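Predicted metal-dependent hydrolase of the TIM-barrel fold (Lactobacillus casei, PDB 2QPX) binds a pair of zinc ions and probably acts as a hydrolase of the amidohydrolase type, although its substrate is unknown. Local coordinates at residues 286-289 with 290-294; 345-349 with 350-354; 21-24 with 25-29. One frame throughout, in Å; residues are numbered along the deposited sequence. Where two conformers were deposited one is given.

Interaction 1. Residues 286-289 with 290-294; sequences ISLL and DNLGP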
loop_
_atom_site.group_PDB
_atom_site.type_symbol
_atom_site.label_atom_id
_atom_site.label_comp_id
_atom_site.label_asym_id
_atom_site.label_seq_id
_atom_site.Cartn_x
_atom_site.Cartn_y
_atom_site.Cartn_z
ATOM N N ILE A 286 -2.139 12.299 -10.136
ATOM C CA ILE A 286 -0.906 11.545 -9.793
ATOM C C ILE A 286 0.333 12.250 -10.352
ATOM O O ILE A 286 1.316 11.669 -10.752
ATOM C CB ILE A 286 -0.958 10.073 -10.231
ATOM C CG1 ILE A 286 -1.173 9.951 -11.759
ATOM C CG2 ILE A 286 -2.045 9.318 -9.437
ATOM C CD1 ILE A 286 -0.787 8.560 -12.354
ATOM N N SER A 287 0.252 13.576 -10.344
ATOM C CA SER A 287 1.360 14.459 -10.686
ATOM C C SER A 287 2.573 14.192 -9.746
ATOM O O SER A 287 2.426 13.627 -8.656
ATOM C CB SER A 287 0.872 15.890 -10.662
ATOM O OG SER A 287 0.608 16.305 -9.333
ATOM N N LEU A 288 3.780 14.538 -10.209
ATOM C CA LEU A 288 5.035 14.304 -9.469
ATOM C C LEU A 288 5.499 12.845 -9.469
ATOM O O LEU A 288 6.663 12.562 -9.769
ATOM C CB LEU A 288 4.969 14.908 -8.043
ATOM C CG LEU A 288 6.362 15.237 -7.457
ATOM C CD1 LEU A 288 7.136 16.313 -8.303
ATOM C CD2 LEU A 288 6.246 15.670 -5.968
ATOM N N LEU A 289 4.614 11.920 -9.131
ATOM C CA LEU A 289 4.843 10.524 -9.438
ATOM C C LEU A 289 4.988 10.321 -10.967
ATOM O O LEU A 289 5.932 9.643 -11.394
ATOM C CB LEU A 289 3.727 9.645 -8.852
ATOM C CG LEU A 289 3.847 8.114 -9.069
ATOM C CD1 LEU A 289 3.486 7.658 -10.497
ATOM C CD2 LEU A 289 5.207 7.516 -8.670
ATOM N N ASP A 290 4.115 10.974 -11.764
ATOM C CA ASP A 290 4.009 10.592 -13.126
ATOM C C ASP A 290 5.309 10.872 -13.894
ATOM O O ASP A 290 5.661 10.087 -14.771
ATOM C CB ASP A 290 2.708 11.116 -13.812
ATOM C CG ASP A 290 2.466 12.630 -13.760
ATOM O OD1 ASP A 290 3.349 13.418 -13.315
ATOM O OD2 ASP A 290 1.299 13.013 -14.234
ATOM N N ASN A 291 6.016 11.962 -13.524
ATOM C CA ASN A 291 7.326 12.353 -14.117
ATOM C C ASN A 291 8.536 11.903 -13.298
ATOM O O ASN A 291 9.532 11.472 -13.866
ATOM C CB ASN A 291 7.453 13.849 -14.431
ATOM C CG ASN A 291 6.808 14.779 -13.398
ATOM O OD1 ASN A 291 6.514 14.378 -12.274
ATOM N ND2 ASN A 291 6.585 16.061 -13.786
ATOM N N LEU A 292 8.481 12.014 -11.983
ATOM C CA LEU A 292 9.692 11.694 -11.176
ATOM C C LEU A 292 9.781 10.236 -10.789
ATOM O O LEU A 292 10.828 9.759 -10.307
ATOM C CB LEU A 292 9.823 12.618 -9.951
ATOM C CG LEU A 292 9.817 14.141 -10.224
ATOM C CD1 LEU A 292 10.386 14.889 -9.015
ATOM C CD2 LEU A 292 10.589 14.482 -11.488
ATOM N N GLY A 293 8.705 9.505 -11.038
ATOM C CA GLY A 293 8.676 8.027 -10.852
ATOM C C GLY A 293 8.134 7.402 -12.113
ATOM O O GLY A 293 7.107 6.652 -12.102
ATOM N N PRO A 294 8.807 7.675 -13.230
ATOM C CA PRO A 294 8.199 7.391 -14.528
ATOM C C PRO A 294 7.889 5.917 -14.795
ATOM O O PRO A 294 6.880 5.616 -15.477
ATOM C CB PRO A 294 9.227 7.981 -15.518
ATOM C CG PRO A 294 10.501 7.927 -14.796
ATOM C CD PRO A 294 10.155 8.262 -13.397
#

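Interaction 2. Residues 345-349 with 350-354; sequences PFVDL and AQKKA. With EDO (1,2-ethanediol), chain E.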
loop_
_atom_site.group_PDB
_atom_site.type_symbol
_atom_site.label_atom_id
_atom_site.label_comp_id
_atom_site.label_asym_id
_atom_site.label_seq_id
_atom_site.Cartn_x
_atom_site.Cartn_y
_atom_site.Cartn_z
ATOM N N PRO A 345 -12.706 -3.461 -19.819
ATOM C CA PRO A 345 -13.986 -4.135 -20.151
ATOM C C PRO A 345 -15.217 -3.232 -20.045
ATOM O O PRO A 345 -15.161 -2.130 -19.519
ATOM C CB PRO A 345 -14.077 -5.235 -19.106
ATOM C CG PRO A 345 -13.343 -4.691 -17.917
ATOM C CD PRO A 345 -12.204 -3.885 -18.502
ATOM N N PHE A 346 -16.334 -3.739 -20.567
ATOM C CA PHE A 346 -17.697 -3.247 -20.313
ATOM C C PHE A 346 -18.097 -2.031 -21.133
ATOM O O PHE A 346 -19.263 -1.864 -21.460
ATOM C CB PHE A 346 -18.003 -2.978 -18.817
ATOM C CG PHE A 346 -17.603 -4.082 -17.897
ATOM C CD1 PHE A 346 -17.927 -5.387 -18.170
ATOM C CD2 PHE A 346 -16.873 -3.802 -16.733
ATOM C CE1 PHE A 346 -17.536 -6.395 -17.324
ATOM C CE2 PHE A 346 -16.509 -4.820 -15.898
ATOM C CZ PHE A 346 -16.829 -6.100 -16.186
ATOM N N VAL A 347 -17.164 -1.156 -21.471
ATOM C CA VAL A 347 -17.520 0.137 -22.022
ATOM C C VAL A 347 -17.088 0.187 -23.488
ATOM O O VAL A 347 -16.119 -0.477 -23.911
ATOM C CB VAL A 347 -16.861 1.316 -21.217
ATOM C CG1 VAL A 347 -17.456 1.370 -19.810
ATOM C CG2 VAL A 347 -15.349 1.203 -21.224
ATOM N N ASP A 348 -17.783 1.025 -24.235
ATOM C CA ASP A 348 -17.513 1.144 -25.654
ATOM C C ASP A 348 -16.415 2.162 -25.908
ATOM O O ASP A 348 -15.938 2.869 -24.990
ATOM C CB ASP A 348 -18.794 1.387 -26.512
ATOM C CG ASP A 348 -19.536 2.657 -26.172
ATOM O OD1 ASP A 348 -18.985 3.587 -25.524
ATOM O OD2 ASP A 348 -20.736 2.730 -26.551
ATOM N N LEU A 349 -15.951 2.200 -27.147
ATOM C CA LEU A 349 -14.917 3.130 -27.521
ATOM C C LEU A 349 -15.275 4.585 -27.214
ATOM O O LEU A 349 -14.434 5.347 -26.710
ATOM C CB LEU A 349 -14.584 2.954 -29.020
ATOM C CG LEU A 349 -13.439 3.847 -29.519
ATOM C CD1 LEU A 349 -12.110 3.629 -28.734
ATOM C CD2 LEU A 349 -13.240 3.652 -31.065
ATOM N N ALA A 350 -16.503 4.991 -27.501
ATOM C CA ALA A 350 -16.929 6.353 -27.254
ATOM C C ALA A 350 -16.785 6.721 -25.760
ATOM O O ALA A 350 -16.430 7.868 -25.421
ATOM C CB ALA A 350 -18.348 6.579 -27.668
ATOM N N GLN A 351 -17.150 5.788 -24.892
ATOM C CA GLN A 351 -17.047 6.033 -23.431
ATOM C C GLN A 351 -15.593 6.160 -23.006
ATOM O O GLN A 351 -15.245 7.019 -22.159
ATOM C CB GLN A 351 -17.761 4.922 -22.666
ATOM C CG GLN A 351 -17.755 5.113 -21.146
ATOM C CD GLN A 351 -18.457 6.335 -20.719
ATOM O OE1 GLN A 351 -19.705 6.341 -20.554
ATOM N NE2 GLN A 351 -17.684 7.411 -20.486
ATOM N N LYS A 352 -14.742 5.308 -23.573
ATOM C CA LYS A 352 -13.302 5.425 -23.326
ATOM C C LYS A 352 -12.779 6.828 -23.699
ATOM O O LYS A 352 -12.046 7.475 -22.932
ATOM C CB LYS A 352 -12.539 4.300 -24.025
ATOM C CG LYS A 352 -12.899 2.882 -23.552
ATOM C CD LYS A 352 -12.174 1.773 -24.342
ATOM C CE LYS A 352 -12.507 0.400 -23.871
ATOM N NZ LYS A 352 -11.638 -0.663 -24.517
ATOM N N LYS A 353 -13.123 7.308 -24.886
ATOM C CA LYS A 353 -12.720 8.621 -25.344
ATOM C C LYS A 353 -13.285 9.753 -24.468
ATOM O O LYS A 353 -12.564 10.732 -24.151
ATOM C CB LYS A 353 -13.104 8.834 -26.830
ATOM C CG LYS A 353 -12.354 7.908 -27.786
ATOM C CD LYS A 353 -12.856 8.155 -29.230
ATOM C CE LYS A 353 -12.016 7.416 -30.235
ATOM N NZ LYS A 353 -12.677 7.597 -31.606
ATOM N N ALA A 354 -14.538 9.601 -24.030
ATOM C CA ALA A 354 -15.187 10.586 -23.132
ATOM C C ALA A 354 -14.419 10.690 -21.808
ATOM O O ALA A 354 -14.131 11.784 -21.341
ATOM C CB ALA A 354 -16.647 10.210 -22.860
HETATM C C1 EDO E . -22.862 7.111 -17.488
HETATM O O1 EDO E . -23.645 8.142 -16.924
HETATM C C2 EDO E . -21.644 7.829 -18.081
HETATM O O2 EDO E . -20.505 6.991 -17.966
#

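Interaction 3. Residues 21-24 with 25-29; sequences FLID and GKVPN. With EDO (1,2-ethanediol), chain L.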
loop_
_atom_site.group_PDB
_atom_site.type_symbol
_atom_site.label_atom_id
_atom_site.label_comp_id
_atom_site.label_asym_id
_atom_site.label_seq_id
_atom_site.Cartn_x
_atom_site.Cartn_y
_atom_site.Cartn_z
ATOM N N PHE A 21 6.653 27.486 -12.031
ATOM C CA PHE A 21 7.452 28.336 -12.887
ATOM C C PHE A 21 8.616 27.598 -13.536
ATOM O O PHE A 21 9.281 26.732 -12.930
ATOM C CB PHE A 21 8.099 29.456 -12.098
ATOM C CG PHE A 21 7.154 30.451 -11.506
ATOM C CD1 PHE A 21 6.337 31.231 -12.269
ATOM C CD2 PHE A 21 7.118 30.626 -10.126
ATOM C CE1 PHE A 21 5.511 32.203 -11.692
ATOM C CE2 PHE A 21 6.289 31.571 -9.562
ATOM C CZ PHE A 21 5.497 32.358 -10.350
ATOM N N LEU A 22 8.892 28.014 -14.773
ATOM C CA LEU A 22 10.142 27.690 -15.444
ATOM C C LEU A 22 11.267 28.629 -15.027
ATOM O O LEU A 22 11.005 29.703 -14.481
ATOM C CB LEU A 22 9.948 27.741 -16.988
ATOM C CG LEU A 22 8.921 26.766 -17.573
ATOM C CD1 LEU A 22 8.544 27.216 -19.013
ATOM C CD2 LEU A 22 9.502 25.363 -17.607
ATOM N N ILE A 23 12.501 28.226 -15.329
ATOM C CA ILE A 23 13.664 29.068 -15.118
ATOM C C ILE A 23 14.225 29.596 -16.433
ATOM O O ILE A 23 13.883 29.149 -17.514
ATOM C CB ILE A 23 14.771 28.333 -14.313
ATOM C CG1 ILE A 23 15.504 27.280 -15.157
ATOM C CG2 ILE A 23 14.203 27.787 -12.960
ATOM C CD1 ILE A 23 16.771 26.725 -14.503
ATOM N N ASP A 24 15.045 30.629 -16.288
ATOM C CA ASP A 24 15.812 31.249 -17.379
ATOM C C ASP A 24 16.627 30.214 -18.149
ATOM O O ASP A 24 17.470 29.546 -17.566
ATOM C CB ASP A 24 16.713 32.323 -16.735
ATOM C CG ASP A 24 17.496 33.172 -17.731
ATOM O OD1 ASP A 24 17.520 32.895 -18.922
ATOM O OD2 ASP A 24 18.099 34.153 -17.257
ATOM N N GLY A 25 16.349 30.093 -19.453
ATOM C CA GLY A 25 16.995 29.125 -20.327
ATOM C C GLY A 25 18.495 29.362 -20.500
ATOM O O GLY A 25 19.229 28.467 -20.899
ATOM N N LYS A 26 18.963 30.561 -20.156
ATOM C CA LYS A 26 20.387 30.920 -20.248
ATOM C C LYS A 26 21.240 30.416 -19.082
ATOM O O LYS A 26 22.468 30.533 -19.117
ATOM C CB LYS A 26 20.524 32.448 -20.365
ATOM C CG LYS A 26 19.795 33.015 -21.542
ATOM C CD LYS A 26 20.058 34.540 -21.703
ATOM C CE LYS A 26 19.366 35.345 -20.589
ATOM N NZ LYS A 26 17.881 35.125 -20.584
ATOM N N VAL A 27 20.618 29.862 -18.028
ATOM C CA VAL A 27 21.382 29.342 -16.893
ATOM C C VAL A 27 22.406 28.314 -17.353
ATOM O O VAL A 27 22.077 27.411 -18.095
ATOM C CB VAL A 27 20.385 28.713 -15.835
ATOM C CG1 VAL A 27 21.053 27.677 -14.944
ATOM C CG2 VAL A 27 19.707 29.856 -15.050
ATOM N N PRO A 28 23.667 28.464 -16.943
ATOM C CA PRO A 28 24.715 27.660 -17.577
ATOM C C PRO A 28 24.781 26.153 -17.293
ATOM O O PRO A 28 25.125 25.375 -18.208
ATOM C CB PRO A 28 26.014 28.357 -17.097
ATOM C CG PRO A 28 25.640 28.973 -15.797
ATOM C CD PRO A 28 24.232 29.477 -16.031
ATOM N N ASN A 29 24.429 25.735 -16.084
ATOM C CA ASN A 29 24.636 24.321 -15.672
ATOM C C ASN A 29 23.342 23.523 -15.891
ATOM O O ASN A 29 22.786 22.933 -14.972
ATOM C CB ASN A 29 25.100 24.255 -14.204
ATOM C CG ASN A 29 24.176 25.011 -13.232
ATOM O OD1 ASN A 29 23.401 25.907 -13.634
ATOM N ND2 ASN A 29 24.257 24.657 -11.936
HETATM C C1 EDO L . 21.641 33.319 -15.390
HETATM O O1 EDO L . 22.636 32.351 -15.034
HETATM C C2 EDO L . 21.626 33.506 -16.900
HETATM O O2 EDO L . 20.705 34.548 -17.279
HETATM O O HOH W 1 17.751 37.077 -18.295
#

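Interaction 1. Residues 286-289 with 290-294
Leu289, which opens a one-turn helix (residues 289-292), meets Gly293, the residue just after it, in the β-α loop that leaves strand 282-285 of the TIM barrel. The Leu289 side chain starts close to the turn: its CB lies 3.2 Å from Asp290 N. With chi1 at -179°, CG lies anti to the backbone N and beside the carbonyl carbon, from where the two methyls part. Leu289 CD1 stays beside Asp290, 3.6 Å from Asp290 N, whereas CD2 of the same residue reaches past the turn and stops 4.0 Å from Gly293 O. CD2 fills the place that a beta carbon on Gly293 would need. Beyond the turn, Leu289 rests on Tyr266 and on Val300 of helix 297-304. Cut back to an alanine here, the side chain would keep only CB, and the gap left by both methyls would probably uncover Gly293 and the flank of Val300.

Two backbone bonds define the turn. Leu289 O accepts from Gly293 N at 2.8 Å, and Leu288 O, at the N-cap position, accepts from Leu292 N at 2.9 Å. The second donor stands 35° out of the carbonyl plane. The Leu288 and Leu292 side chains pass at a slant, both touching Met325.

The zinc site adjoins this turn. Leu288 lies against the zinc ligand Asp318. Ser287 has two conformers; in one, OG is hydrogen-bonded to Asp285 OD1 and to ND1 of the zinc ligand His264. The Asn291 amide is fixed by ND2, which bonds to Ser317 O and Met325 O. That orientation leaves Asn291 OD1 3.1 Å from Leu288 O, two acceptors without a bond between them, while Leu288 CD1 and Leu292 CD1 meet at 3.6 Å.

Interaction 2. Residues 345-349 with 350-354
The carboxylate of Asp348 and the side-chain amide of Gln351 lie in planes 26° apart, but neither group bonds to the other. Asp348 OD1 instead takes the backbone N of Gln351 at 2.9 Å, met nearly along its C-O axis, and Gln351 CB rests 3.4 Å from Asp348 OD1. Gln351 OE1 accepts from O2 of a 1,2-ethanediol at 2.8 Å; the diol is also bonded to His57 NE2 and Lys51 O of the second subunit. The Phe346 ring carries Pro345 CB over the centre of one face.

Asp348 is the N-cap of helix 349-367: with chi1 at 61° its CG sits between the backbone N and the carbonyl carbon, which turns OD1 onto the first turn. The regular bonds follow, Lys352 N to Asp348 O at 3.1 Å and Lys353 N to Leu349 O at 3.0 Å, the former in the carbonyl plane.

Val347, just before the cap, folds back over this turn. Its CB and CG1 meet Gln351 CG, while Val347 CG2 lies 3.8 Å from Lys352 CG. The extended Lys352 chain passes on to a salt bridge with Asp3 and to hydrogen bonds with Gly1 O and Phe341 O. Lys353 lies aslant Leu349, with Lys353 CE 3.9 Å from Leu349 CG.

Interaction 3. Residues 21-24 with 25-29
Asp24 OD1 is gripped by two nitrogens of one residue, Lys26. The ammonium group, Lys26 NZ, reaches Asp24 OD1 at 2.8 Å, a salt bridge on the syn side and 26° out of the carboxylate plane. The backbone N of Lys26 arrives at Asp24 OD1 from the opposite face, at 3.0 Å and standing 50° off the same plane. Donors on both faces should restrain the rotation of the carboxylate.

Torsions explain how NZ gets there. The Lys26 chain is bent at chi3 and chi4 (-71° for chi3), which curls it around OD1, so that CB, CG and CE all pass close to that oxygen. NZ also forms a salt bridge with Asp79, so it ties two carboxylates together; this shared positive charge would be expected to keep Asp24 ionised.

The second oxygen, OD2, has a different set of partners. O2 of a 1,2-ethanediol, probably from the crystallisation liquor, donates to Asp24 OD2 at 2.6 Å. A water also donates to OD2 and accepts from Lys26 NZ, bridging the two side chains outside the direct bond.

The backbone itself closes at the same residues. Val27 N donates to Asp24 O at 3.2 Å, and the bond is straight at the hydrogen although the donor stands well above the carbonyl plane. Val27 CG2 lies 3.4 Å from Asp24 O. A looser apolar contact joins Val27 CG2 to Ile23 CD1, at 4.3 Å, and both side chains touch Arg33 of helix 30-37.

The bond from Lys26 N to Asp24 OD1 makes an Asx turn, and the one from Val27 N to Asp24 O closes a type I beta turn over Asp24 to Val27. The two are superposed in the loop that follows strand 14-19, which bears the zinc ligand His18.

From the N terminus the chain closes interaction 3 first, then interaction 1, then interaction 2. Each is a local contact between adjoining segments, so the three stand in series and none nests in or crosses another. The centres of interactions 3 and 1 are about 22 Å apart. Those of interactions 1 and 2 are about 26 Å apart, and those of interactions 3 and 2 about 42 Å. The chain following strand 313-314 relates them: Thr321 bonds to the backbone of 21-24, helix 323-342 packs on 286-294, and the end of that helix lies beside the start of helix 349-367. Interactions 3 and 1 thus shape loops following barrel strands, whereas interaction 2 starts helix 349-367 beside the N-terminal residues and the second subunit.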